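Local atomic coordinates of ribokinase (PDB entry 3RY7), a protein that catalyses the ATP- and magnesium-dependent phosphorylation of D-ribose at O-5, yielding ribose 5-phosphate for nucleotide and amino acid synthesis or the pentose phosphate pathway. Residues 131-145 against 158-172. Residues are numbered along the deposited sequence; the frame is centred on the assembly and turned at random.
Sequences IINADFVVAQLEVPI and HGVTTVLNPAPAKAL
Leu141 is the main bump where strands 136-140 and 161-165 run out side by side, the two parallel strands of a beta-alpha-beta unit, linked by helix 145-157, in the central sheet of this PfkB-family kinase. Its hollow is the loop after the second strand. CG packs against the inverse gamma turn centred on Pro166, near Pro166 CA and Ala167 N, CD2 meets Leu164 CD1, and CD1 touches both Leu172 CD2 and the aliphatic stem of Lys170, tight against Lys170 CG at 3.4 Å. Ile145 CD1 closes in on Leu172 CD2 from the start of the helix. At the other end the fit is reversed: Val160 is the bump, its CG2 set among the carbonyl oxygens of Ile131, Ile132 and Ala134, while Ile132 CD1 lies over one face of the His158 ring. Between the ends, regular parallel pairing holds the strands, as in Val163 N to Val137 O (2.9 Å). On one face Val138 and Val163 interlock obliquely by their methyls, and the Phe136 ring lies alongside Thr161. The turn after strand 136-140 carries Glu142, a residue that probably binds the substrate; its OE2 hydrogen-bonds a glycerol, probably from the crystallisation liquor, while Ser10 and Lys42 hold OE1. The Lys170 chain, bent at chi3 (83°), passes Leu141 in the opposite direction and brings NZ into the carbonyl plane of Leu141 O, 3.1 Å away.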
loop_
_atom_site.group_PDB
_atom_site.type_symbol
_atom_site.label_atom_id
_atom_site.label_comp_id
_atom_site.label_asym_id
_atom_site.label_seq_id
_atom_site.Cartn_x
_atom_site.Cartn_y
_atom_site.Cartn_z
ATOM N N ILE A 131 -34.600 0.808 1.613
ATOM C CA ILE A 131 -34.735 2.205 1.234
ATOM C C ILE A 131 -35.630 2.993 2.202
ATOM O O ILE A 131 -35.239 4.042 2.710
ATOM C CB ILE A 131 -35.250 2.327 -0.193
ATOM C CG1 ILE A 131 -34.203 1.757 -1.161
ATOM C CG2 ILE A 131 -35.591 3.773 -0.510
ATOM C CD1 ILE A 131 -34.718 1.455 -2.552
ATOM N N ILE A 132 -36.818 2.470 2.478
ATOM C CA ILE A 132 -37.770 3.188 3.310
ATOM C C ILE A 132 -37.196 3.594 4.665
ATOM O O ILE A 132 -37.479 4.681 5.172
ATOM C CB ILE A 132 -39.063 2.386 3.479
ATOM C CG1 ILE A 132 -39.794 2.328 2.138
ATOM C CG2 ILE A 132 -39.940 3.003 4.567
ATOM C CD1 ILE A 132 -41.082 1.563 2.182
ATOM N N ASN A 133 -36.362 2.742 5.237
ATOM C CA ASN A 133 -35.839 3.018 6.569
ATOM C C ASN A 133 -34.481 3.709 6.574
ATOM O O ASN A 133 -33.856 3.861 7.625
ATOM C CB ASN A 133 -35.846 1.749 7.427
ATOM C CG ASN A 133 -37.260 1.219 7.653
ATOM O OD1 ASN A 133 -38.175 1.980 7.986
ATOM N ND2 ASN A 133 -37.448 -0.085 7.457
ATOM N N ALA A 134 -34.048 4.156 5.401
ATOM C CA ALA A 134 -32.759 4.831 5.267
ATOM C C ALA A 134 -32.847 6.344 5.511
ATOM O O ALA A 134 -33.905 6.950 5.335
ATOM C CB ALA A 134 -32.167 4.567 3.884
ATOM N N ASP A 135 -31.723 6.940 5.902
ATOM C CA ASP A 135 -31.562 8.393 5.889
ATOM C C ASP A 135 -31.157 8.906 4.502
ATOM O O ASP A 135 -31.607 9.973 4.058
ATOM C CB ASP A 135 -30.517 8.806 6.923
ATOM C CG ASP A 135 -30.940 8.444 8.336
ATOM O OD1 ASP A 135 -32.100 8.770 8.692
ATOM O OD2 ASP A 135 -30.128 7.825 9.075
ATOM N N PHE A 136 -30.295 8.147 3.826
ATOM C CA PHE A 136 -29.849 8.491 2.477
ATOM C C PHE A 136 -29.815 7.259 1.601
ATOM O O PHE A 136 -29.487 6.161 2.059
ATOM C CB PHE A 136 -28.433 9.087 2.482
ATOM C CG PHE A 136 -28.286 10.335 3.321
ATOM C CD1 PHE A 136 -28.360 11.593 2.738
ATOM C CD2 PHE A 136 -28.048 10.246 4.686
ATOM C CE1 PHE A 136 -28.214 12.736 3.505
ATOM C CE2 PHE A 136 -27.904 11.389 5.455
ATOM C CZ PHE A 136 -27.989 12.631 4.871
ATOM N N VAL A 137 -30.133 7.452 0.330
ATOM C CA VAL A 137 -29.830 6.453 -0.669
ATOM C C VAL A 137 -28.910 7.090 -1.711
ATOM O O VAL A 137 -29.157 8.209 -2.166
ATOM C CB VAL A 137 -31.128 5.864 -1.304
ATOM C CG1 VAL A 137 -32.119 6.957 -1.583
ATOM C CG2 VAL A 137 -30.804 5.112 -2.575
ATOM N N VAL A 138 -27.832 6.389 -2.062
ATOM C CA VAL A 138 -26.830 6.917 -2.992
ATOM C C VAL A 138 -26.727 6.026 -4.214
ATOM O O VAL A 138 -26.568 4.820 -4.076
ATOM C CB VAL A 138 -25.427 6.974 -2.331
ATOM C CG1 VAL A 138 -24.422 7.698 -3.238
ATOM C CG2 VAL A 138 -25.500 7.630 -0.962
ATOM N N ALA A 139 -26.784 6.618 -5.399
ATOM C CA ALA A 139 -26.656 5.856 -6.629
ATOM C C ALA A 139 -25.565 6.443 -7.514
ATOM O O ALA A 139 -25.215 7.604 -7.363
ATOM C CB ALA A 139 -27.973 5.840 -7.388
ATOM N N GLN A 140 -25.058 5.643 -8.432
ATOM C CA GLN A 140 -24.192 6.077 -9.505
ATOM C C GLN A 140 -24.700 5.545 -10.819
ATOM O O GLN A 140 -25.619 4.784 -10.856
ATOM C CB GLN A 140 -22.747 5.622 -9.293
ATOM C CG GLN A 140 -22.300 5.619 -7.899
ATOM C CD GLN A 140 -22.803 4.459 -7.153
ATOM O OE1 GLN A 140 -22.988 3.417 -7.689
ATOM N NE2 GLN A 140 -23.064 4.658 -5.921
ATOM N N LEU A 141 -24.078 5.945 -11.897
ATOM C CA LEU A 141 -24.598 5.577 -13.207
ATOM C C LEU A 141 -23.970 4.306 -13.821
ATOM O O LEU A 141 -24.003 4.142 -15.031
ATOM C CB LEU A 141 -24.484 6.760 -14.174
ATOM C CG LEU A 141 -25.217 8.042 -13.756
ATOM C CD1 LEU A 141 -25.035 9.163 -14.770
ATOM C CD2 LEU A 141 -26.701 7.740 -13.582
ATOM N N GLU A 142 -23.395 3.429 -12.998
ATOM C CA GLU A 142 -22.950 2.109 -13.492
ATOM C C GLU A 142 -24.081 1.078 -13.353
ATOM O O GLU A 142 -23.877 -0.134 -13.475
ATOM C CB GLU A 142 -21.666 1.654 -12.788
ATOM C CG GLU A 142 -20.487 2.597 -13.099
ATOM C CD GLU A 142 -19.128 2.079 -12.626
ATOM O OE1 GLU A 142 -19.065 1.338 -11.618
ATOM O OE2 GLU A 142 -18.123 2.438 -13.272
ATOM N N VAL A 143 -25.285 1.600 -13.131
ATOM C CA VAL A 143 -26.499 0.810 -13.015
ATOM C C VAL A 143 -27.564 1.562 -13.855
ATOM O O VAL A 143 -27.389 2.754 -14.149
ATOM C CB VAL A 143 -26.837 0.674 -11.505
ATOM C CG1 VAL A 143 -28.209 1.163 -11.190
ATOM C CG2 VAL A 143 -26.570 -0.739 -10.980
ATOM N N PRO A 144 -28.637 0.872 -14.298
ATOM C CA PRO A 144 -29.473 1.566 -15.287
ATOM C C PRO A 144 -30.345 2.666 -14.673
ATOM O O PRO A 144 -30.804 2.569 -13.537
ATOM C CB PRO A 144 -30.350 0.445 -15.875
ATOM C CG PRO A 144 -29.662 -0.843 -15.472
ATOM C CD PRO A 144 -29.008 -0.546 -14.153
ATOM N N ILE A 145 -30.538 3.721 -15.439
ATOM C CA ILE A 145 -31.355 4.851 -15.011
ATOM C C ILE A 145 -32.764 4.473 -14.495
ATOM O O ILE A 145 -33.170 4.956 -13.439
ATOM C CB ILE A 145 -31.387 5.938 -16.109
ATOM C CG1 ILE A 145 -30.055 6.707 -16.090
ATOM C CG2 ILE A 145 -32.595 6.889 -15.928
ATOM C CD1 ILE A 145 -29.782 7.491 -17.348
ATOM N N HIS A 158 -41.099 8.568 0.752
ATOM C CA HIS A 158 -41.029 8.355 2.199
ATOM C C HIS A 158 -40.056 9.302 2.956
ATOM O O HIS A 158 -39.605 8.987 4.056
ATOM C CB HIS A 158 -40.690 6.891 2.504
ATOM C CG HIS A 158 -41.727 5.921 2.023
ATOM N ND1 HIS A 158 -42.871 5.650 2.732
ATOM C CD2 HIS A 158 -41.784 5.164 0.899
ATOM C CE1 HIS A 158 -43.599 4.764 2.066
ATOM N NE2 HIS A 158 -42.957 4.455 0.954
ATOM N N GLY A 159 -39.746 10.459 2.382
ATOM C CA GLY A 159 -38.907 11.442 3.065
ATOM C C GLY A 159 -37.419 11.094 3.175
ATOM O O GLY A 159 -36.684 11.685 3.967
ATOM N N VAL A 160 -36.966 10.136 2.375
ATOM C CA VAL A 160 -35.560 9.727 2.393
ATOM C C VAL A 160 -34.750 10.563 1.389
ATOM O O VAL A 160 -35.146 10.705 0.227
ATOM C CB VAL A 160 -35.416 8.221 2.101
ATOM C CG1 VAL A 160 -33.938 7.811 2.021
ATOM C CG2 VAL A 160 -36.159 7.409 3.167
ATOM N N THR A 161 -33.636 11.139 1.849
ATOM C CA THR A 161 -32.788 12.003 1.010
ATOM C C THR A 161 -32.089 11.245 -0.126
ATOM O O THR A 161 -31.423 10.239 0.106
ATOM C CB THR A 161 -31.716 12.704 1.869
ATOM O OG1 THR A 161 -32.368 13.411 2.923
ATOM C CG2 THR A 161 -30.894 13.681 1.026
ATOM N N THR A 162 -32.248 11.719 -1.357
ATOM C CA THR A 162 -31.599 11.065 -2.482
ATOM C C THR A 162 -30.305 11.755 -2.911
ATOM O O THR A 162 -30.241 12.979 -2.998
ATOM C CB THR A 162 -32.514 10.968 -3.694
ATOM O OG1 THR A 162 -32.886 12.285 -4.119
ATOM C CG2 THR A 162 -33.758 10.156 -3.358
ATOM N N VAL A 163 -29.274 10.964 -3.189
ATOM C CA VAL A 163 -28.024 11.522 -3.674
ATOM C C VAL A 163 -27.472 10.779 -4.885
ATOM O O VAL A 163 -27.256 9.565 -4.860
ATOM C CB VAL A 163 -26.978 11.744 -2.523
ATOM C CG1 VAL A 163 -27.440 11.129 -1.208
ATOM C CG2 VAL A 163 -25.610 11.278 -2.930
ATOM N N LEU A 164 -27.293 11.517 -5.973
ATOM C CA LEU A 164 -26.812 10.936 -7.214
ATOM C C LEU A 164 -25.406 11.430 -7.535
ATOM O O LEU A 164 -25.162 12.636 -7.638
ATOM C CB LEU A 164 -27.731 11.264 -8.388
ATOM C CG LEU A 164 -27.216 10.771 -9.752
ATOM C CD1 LEU A 164 -27.229 9.266 -9.811
ATOM C CD2 LEU A 164 -28.011 11.351 -10.911
ATOM N N ASN A 165 -24.490 10.477 -7.679
ATOM C CA ASN A 165 -23.168 10.720 -8.250
ATOM C C ASN A 165 -23.237 10.369 -9.729
ATOM O O ASN A 165 -23.192 9.197 -10.093
ATOM C CB ASN A 165 -22.133 9.879 -7.500
ATOM C CG ASN A 165 -20.826 9.739 -8.249
ATOM O OD1 ASN A 165 -20.311 8.634 -8.391
ATOM N ND2 ASN A 165 -20.284 10.856 -8.739
ATOM N N PRO A 166 -23.389 11.392 -10.592
ATOM C CA PRO A 166 -23.747 11.172 -11.997
ATOM C C PRO A 166 -22.554 10.758 -12.858
ATOM O O PRO A 166 -22.242 11.437 -13.845
ATOM C CB PRO A 166 -24.283 12.545 -12.435
ATOM C CG PRO A 166 -23.506 13.516 -11.601
ATOM C CD PRO A 166 -23.259 12.827 -10.273
ATOM N N ALA A 167 -21.933 9.639 -12.486
ATOM C CA ALA A 167 -20.682 9.149 -13.071
ATOM C C ALA A 167 -20.849 7.678 -13.406
ATOM O O ALA A 167 -21.470 6.939 -12.649
ATOM C CB ALA A 167 -19.526 9.318 -12.061
ATOM N N PRO A 168 -20.347 7.254 -14.564
ATOM C CA PRO A 168 -19.721 8.115 -15.566
ATOM C C PRO A 168 -20.756 9.035 -16.228
ATOM O O PRO A 168 -21.952 8.710 -16.268
ATOM C CB PRO A 168 -19.201 7.104 -16.593
ATOM C CG PRO A 168 -20.194 5.970 -16.509
ATOM C CD PRO A 168 -20.510 5.869 -15.047
ATOM N N ALA A 169 -20.285 10.164 -16.751
ATOM C CA ALA A 169 -21.148 11.164 -17.357
ATOM C C ALA A 169 -22.106 10.571 -18.378
ATOM O O ALA A 169 -21.720 9.780 -19.235
ATOM C CB ALA A 169 -20.310 12.248 -18.003
ATOM N N LYS A 170 -23.369 10.954 -18.265
ATOM C CA LYS A 170 -24.341 10.675 -19.315
ATOM C C LYS A 170 -25.577 11.553 -19.133
ATOM O O LYS A 170 -25.784 12.126 -18.063
ATOM C CB LYS A 170 -24.685 9.178 -19.388
ATOM C CG LYS A 170 -25.126 8.545 -18.088
ATOM C CD LYS A 170 -25.440 7.051 -18.264
ATOM C CE LYS A 170 -24.184 6.183 -18.200
ATOM N NZ LYS A 170 -24.503 4.723 -18.049
ATOM N N ALA A 171 -26.361 11.697 -20.192
ATOM C CA ALA A 171 -27.548 12.534 -20.144
ATOM C C ALA A 171 -28.606 11.883 -19.253
ATOM O O ALA A 171 -28.801 10.664 -19.292
ATOM C CB ALA A 171 -28.093 12.752 -21.542
ATOM N N LEU A 172 -29.283 12.699 -18.451
ATOM C CA LEU A 172 -30.336 12.208 -17.571
ATOM C C LEU A 172 -31.699 12.750 -18.007
ATOM O O LEU A 172 -31.799 13.885 -18.471
ATOM C CB LEU A 172 -30.043 12.632 -16.131
ATOM C CG LEU A 172 -28.599 12.431 -15.650
ATOM C CD1 LEU A 172 -28.459 12.926 -14.234
ATOM C CD2 LEU A 172 -28.185 10.964 -15.748
HETATM O O HOH W 1 -22.603 3.107 -17.682
HETATM O O HOH W 2 -26.850 4.454 -16.248
#